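PDB 2QRY: thiamine-binding periplasmic protein from Escherichia coli, which binds thiamine, thiamine phosphate and thiamine diphosphate in the periplasm with high affinity for import by the ThiBPQ ABC transporter. Local coordinates for residues V24-Y30 / S77-L83; G97-K101 / A251-A255. All blocks are in the same frame, centred on the assembly; numbering follows the deposited sequence.

Interaction 1: V24-Y30 / S77-L83; sequences VLTVYTY and SKADVVL. With TPS (thiamin phosphate), chain E.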
# COMPACT_ATOMS: atom_id res chain seq x y z
N VAL A 24 -8.74 25.61 3.87
CA VAL A 24 -8.05 24.51 3.20
C VAL A 24 -7.67 23.36 4.13
O VAL A 24 -7.30 23.56 5.29
CB VAL A 24 -6.77 25.00 2.51
CG1 VAL A 24 -6.15 23.88 1.68
CG2 VAL A 24 -7.07 26.20 1.64
N LEU A 25 -7.76 22.14 3.61
CA LEU A 25 -7.39 20.95 4.37
C LEU A 25 -6.37 20.23 3.49
O LEU A 25 -6.71 19.62 2.47
CB LEU A 25 -8.63 20.08 4.63
CG LEU A 25 -8.63 19.04 5.76
CD1 LEU A 25 -8.04 17.73 5.30
CD2 LEU A 25 -7.87 19.59 6.95
N THR A 26 -5.10 20.34 3.87
CA THR A 26 -4.00 19.74 3.12
C THR A 26 -3.78 18.28 3.48
O THR A 26 -3.50 17.95 4.64
CB THR A 26 -2.71 20.54 3.36
OG1 THR A 26 -2.89 21.88 2.89
CG2 THR A 26 -1.54 19.91 2.61
N VAL A 27 -3.88 17.40 2.49
CA VAL A 27 -3.70 15.98 2.72
C VAL A 27 -2.55 15.35 1.91
O VAL A 27 -2.66 15.18 0.70
CB VAL A 27 -4.99 15.20 2.38
CG1 VAL A 27 -4.80 13.71 2.67
CG2 VAL A 27 -6.17 15.77 3.18
N TYR A 28 -1.45 15.02 2.59
CA TYR A 28 -0.31 14.37 1.94
C TYR A 28 -0.68 12.93 1.58
O TYR A 28 -1.27 12.21 2.38
CB TYR A 28 0.90 14.33 2.88
CG TYR A 28 1.67 15.62 3.02
CD1 TYR A 28 1.28 16.79 2.36
CD2 TYR A 28 2.81 15.67 3.83
CE1 TYR A 28 2.01 17.97 2.49
CE2 TYR A 28 3.54 16.84 3.96
CZ TYR A 28 3.14 17.98 3.29
OH TYR A 28 3.87 19.14 3.43
N THR A 29 -0.32 12.51 0.37
CA THR A 29 -0.60 11.14 -0.06
C THR A 29 0.31 10.74 -1.22
O THR A 29 1.11 11.56 -1.69
CB THR A 29 -2.09 10.99 -0.48
OG1 THR A 29 -2.39 9.60 -0.69
CG2 THR A 29 -2.38 11.78 -1.77
N TYR A 30 0.21 9.49 -1.68
CA TYR A 30 1.04 9.02 -2.78
C TYR A 30 0.38 9.30 -4.13
O TYR A 30 -0.82 9.60 -4.18
CB TYR A 30 1.37 7.53 -2.60
CG TYR A 30 0.19 6.63 -2.31
CD1 TYR A 30 -0.62 6.14 -3.35
CD2 TYR A 30 -0.09 6.20 -1.01
CE1 TYR A 30 -1.66 5.24 -3.09
CE2 TYR A 30 -1.13 5.30 -0.74
CZ TYR A 30 -1.91 4.83 -1.78
OH TYR A 30 -2.90 3.91 -1.52
N SER A 77 5.61 21.50 8.81
CA SER A 77 4.85 20.81 7.78
C SER A 77 3.55 21.54 7.47
O SER A 77 2.93 22.13 8.36
CB SER A 77 4.52 19.39 8.23
OG SER A 77 3.66 18.76 7.31
N LYS A 78 3.14 21.51 6.21
CA LYS A 78 1.90 22.18 5.86
C LYS A 78 0.74 21.20 5.77
O LYS A 78 -0.38 21.58 5.45
CB LYS A 78 2.07 22.97 4.55
CG LYS A 78 2.60 22.19 3.36
CD LYS A 78 3.02 23.15 2.24
CE LYS A 78 3.36 22.43 0.93
NZ LYS A 78 2.14 21.95 0.20
N ALA A 79 1.02 19.94 6.09
CA ALA A 79 0.01 18.90 6.05
C ALA A 79 -0.88 18.87 7.29
O ALA A 79 -0.42 19.10 8.41
CB ALA A 79 0.66 17.54 5.86
N ASP A 80 -2.16 18.59 7.07
CA ASP A 80 -3.15 18.47 8.13
C ASP A 80 -3.38 16.98 8.35
O ASP A 80 -3.62 16.52 9.46
CB ASP A 80 -4.46 19.14 7.72
CG ASP A 80 -4.32 20.64 7.51
OD1 ASP A 80 -3.94 21.34 8.48
OD2 ASP A 80 -4.60 21.13 6.40
N VAL A 81 -3.29 16.23 7.26
CA VAL A 81 -3.48 14.78 7.30
C VAL A 81 -2.50 14.08 6.35
O VAL A 81 -2.21 14.58 5.27
CB VAL A 81 -4.92 14.38 6.85
CG1 VAL A 81 -5.08 12.87 6.91
CG2 VAL A 81 -5.95 15.05 7.73
N VAL A 82 -2.00 12.92 6.78
CA VAL A 82 -1.11 12.13 5.94
C VAL A 82 -1.89 10.87 5.59
O VAL A 82 -2.14 10.04 6.46
CB VAL A 82 0.18 11.72 6.67
CG1 VAL A 82 0.96 10.73 5.81
CG2 VAL A 82 1.03 12.95 6.97
N LEU A 83 -2.28 10.74 4.32
CA LEU A 83 -3.03 9.57 3.87
C LEU A 83 -2.15 8.64 3.02
O LEU A 83 -1.59 9.06 2.01
CB LEU A 83 -4.24 10.02 3.05
CG LEU A 83 -5.21 8.96 2.52
CD1 LEU A 83 -6.62 9.55 2.43
CD2 LEU A 83 -4.74 8.44 1.17
CM2 TPS E . -3.82 -1.70 -10.95
N3 TPS E . -1.93 0.43 -5.03
C2 TPS E . -1.05 0.63 -5.99
S1 TPS E . 0.29 1.35 -5.18
C5 TPS E . -0.38 1.35 -3.54
C4 TPS E . -1.62 0.79 -3.75
CM4 TPS E . -2.59 0.58 -2.59
C6 TPS E . 0.34 1.85 -2.33
C7 TPS E . 1.62 2.41 -2.97
O7 TPS E . 2.56 2.93 -2.04
N1A TPS E . -3.35 -2.21 -8.59
C2A TPS E . -3.68 -1.30 -9.50
N3A TPS E . -3.89 -0.03 -9.16
C4A TPS E . -3.78 0.38 -7.87
N4A TPS E . -4.00 1.70 -7.54
C5A TPS E . -3.42 -0.58 -6.87
C6A TPS E . -3.21 -1.90 -7.30
C7A TPS E . -3.26 -0.21 -5.37
P1 TPS E . 3.81 3.46 -2.91
O1 TPS E . 4.34 2.32 -3.82
O2 TPS E . 4.95 4.05 -1.98
O3 TPS E . 3.31 4.60 -3.82
O HOH W 1 -4.68 23.66 5.69

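Interaction 2: G97-K101 / A251-A255; sequences GLFAK and ARTAA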
# COMPACT_ATOMS: atom_id res chain seq x y z
N GLY A 97 5.55 11.32 17.27
CA GLY A 97 4.83 12.34 18.01
C GLY A 97 4.18 13.40 17.13
O GLY A 97 3.58 14.34 17.64
N LEU A 98 4.30 13.24 15.81
CA LEU A 98 3.73 14.18 14.86
C LEU A 98 2.23 14.04 14.63
O LEU A 98 1.59 14.92 14.05
CB LEU A 98 4.46 14.07 13.51
CG LEU A 98 5.67 14.98 13.23
CD1 LEU A 98 6.62 15.00 14.41
CD2 LEU A 98 6.39 14.49 11.99
N PHE A 99 1.65 12.94 15.09
CA PHE A 99 0.22 12.72 14.90
C PHE A 99 -0.62 12.84 16.16
O PHE A 99 -0.17 12.53 17.25
CB PHE A 99 -0.02 11.35 14.27
CG PHE A 99 0.69 11.16 12.97
CD1 PHE A 99 1.96 10.60 12.93
CD2 PHE A 99 0.10 11.58 11.78
CE1 PHE A 99 2.64 10.46 11.72
CE2 PHE A 99 0.77 11.45 10.57
CZ PHE A 99 2.04 10.88 10.54
N ALA A 100 -1.86 13.30 15.99
CA ALA A 100 -2.78 13.46 17.11
C ALA A 100 -3.85 12.37 17.01
O ALA A 100 -3.92 11.65 16.00
CB ALA A 100 -3.42 14.83 17.07
N LYS A 101 -4.67 12.24 18.05
CA LYS A 101 -5.73 11.24 18.03
C LYS A 101 -6.77 11.62 16.98
O LYS A 101 -7.07 12.80 16.78
CB LYS A 101 -6.36 11.11 19.42
CG LYS A 101 -5.41 10.46 20.42
CD LYS A 101 -5.97 10.44 21.83
CE LYS A 101 -4.96 9.83 22.80
NZ LYS A 101 -5.47 9.82 24.21
N ALA A 251 -3.95 9.75 9.34
CA ALA A 251 -3.96 10.34 10.67
C ALA A 251 -3.78 11.85 10.55
O ALA A 251 -3.21 12.35 9.57
CB ALA A 251 -2.84 9.76 11.51
N ARG A 252 -4.29 12.58 11.54
CA ARG A 252 -4.17 14.03 11.54
C ARG A 252 -2.90 14.41 12.29
O ARG A 252 -2.50 13.72 13.23
CB ARG A 252 -5.41 14.67 12.19
CG ARG A 252 -5.48 14.56 13.71
CD ARG A 252 -6.85 15.05 14.20
NE ARG A 252 -6.83 15.66 15.53
CZ ARG A 252 -6.12 16.74 15.85
NH1 ARG A 252 -5.36 17.35 14.94
NH2 ARG A 252 -6.18 17.24 17.08
N THR A 253 -2.26 15.49 11.87
CA THR A 253 -1.03 15.92 12.51
C THR A 253 -1.30 16.70 13.78
O THR A 253 -2.34 17.35 13.91
CB THR A 253 -0.20 16.79 11.55
OG1 THR A 253 -0.97 17.93 11.13
CG2 THR A 253 0.22 15.97 10.33
N ALA A 254 -0.38 16.63 14.72
CA ALA A 254 -0.53 17.35 15.98
C ALA A 254 -0.42 18.86 15.72
O ALA A 254 -1.08 19.66 16.38
CB ALA A 254 0.53 16.91 16.96
N ALA A 255 0.41 19.23 14.75
CA ALA A 255 0.62 20.64 14.41
C ALA A 255 -0.47 21.24 13.51
O ALA A 255 -0.41 22.43 13.16
CB ALA A 255 1.99 20.82 13.76
O HOH W 2 2.38 17.60 13.73
O HOH W 3 -5.29 11.02 13.75

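Interaction 1: V24-Y30 / S77-L83
Ala79 sets its methyl squarely over one face of the Tyr28 ring, CB standing 3.3 Å from the ring centroid and 3° off its normal, a CH-pi contact. Obliquely to the same ring come Ser77 OG and Lys78 CG, the latter 3.3 Å from Tyr28 OH, whose hydrogen-bond partner is Glu73. The Tyr30 ring, just past the end of strand 24-29 at the N-cap of the following helix, has C6 of thiamin phosphate over one face, near the rim, and Thr29 OG1 over the opposite face. With chi1 at -171°, the hydroxyl of Thr29 swings away from its own N towards Leu83 and donates to Leu83 O at 2.9 Å from above the carbonyl plane. Thr26 O receives two N-H groups, from Asp80 N and Val81 N, while Thr26 N donates to the anti lone pair of Asp80 OD2 at 2.7 Å. The carboxylate thus appears to stand in for a backbone acceptor just before strand 81-83 begins, and a water links OD2 to Val24 O. Farther on, the regular parallel pairing runs from Tyr28 N to Val81 O and from Leu83 N to Tyr28 O, with Val27 and Val81 side by side. The opposite edge of strand 24-29 pairs with strand 54-59; helix 259-269 packs on Leu25, Val81 and Leu83, and helix 63-73 covers Tyr28 and Val82.

Interaction 2: G97-K101 / A251-A255
Arg252 meets Ala100 with the flat of its guanidinium: Ala100 CB lies over the centre of one face, 3.5 Å from CZ. From CB the arginine chain starts with CG between its backbone N and carbonyl carbon (chi1 74°), where CG is 4.0 Å from Ala100 CB. CD then passes 3.4 Å from Lys101 O, and NE comes to 3.1 Å of that same oxygen, which accepts a hydrogen bond from Gln263. The turn about the CD-NE bond (chi4 61°) then swings CZ, NH1 and NH2 over the alanine methyl. The backbones themselves join in a single bridge between Phe99 and Thr253, made by Ala100 N to Arg252 O at 2.9 Å and Ala254 N to Leu98 O at 2.7 Å. Phe99 CD2 touches Ala251 CB at 3.5 Å, and its ring edge faces Arg252 O; Phe120 meets the ring edge-to-face. One water joins Leu98 O to Ala255 N, another joins Ala100 O to Arg252 N. The two defined hydrogen bonds across the contact are thus main-chain ones, waters join further main-chain atoms, and the guanidinium face packs on Ala100 CB; with no acidic side chain in either segment, the contact does not rest on a salt bridge.

Overall arrangement
Interactions 1 and 2 lie about 11 Å apart, centre to centre, on the same side of the chain's centre, and share one mixed sheet: strand 81-86 runs parallel to 24-29 and antiparallel to 243-252. Along the chain they come in series, interaction 1 closing before 97-101 begins. They touch directly, since Asp80 O lies 3.0 Å from Thr253 N, a probable hydrogen bond, and Thr253 OG1 probably bonds to Ala79 O. Helices 63-73 and 259-269 touch both. Strand 81-86 thus ties the N-terminal strand 24-29 to strand 243-252, whose end bridges the loop after helix 90-96, probably within one lobe of the solute-binding fold; thiamin phosphate is reached only by the Tyr30 end of interaction 1.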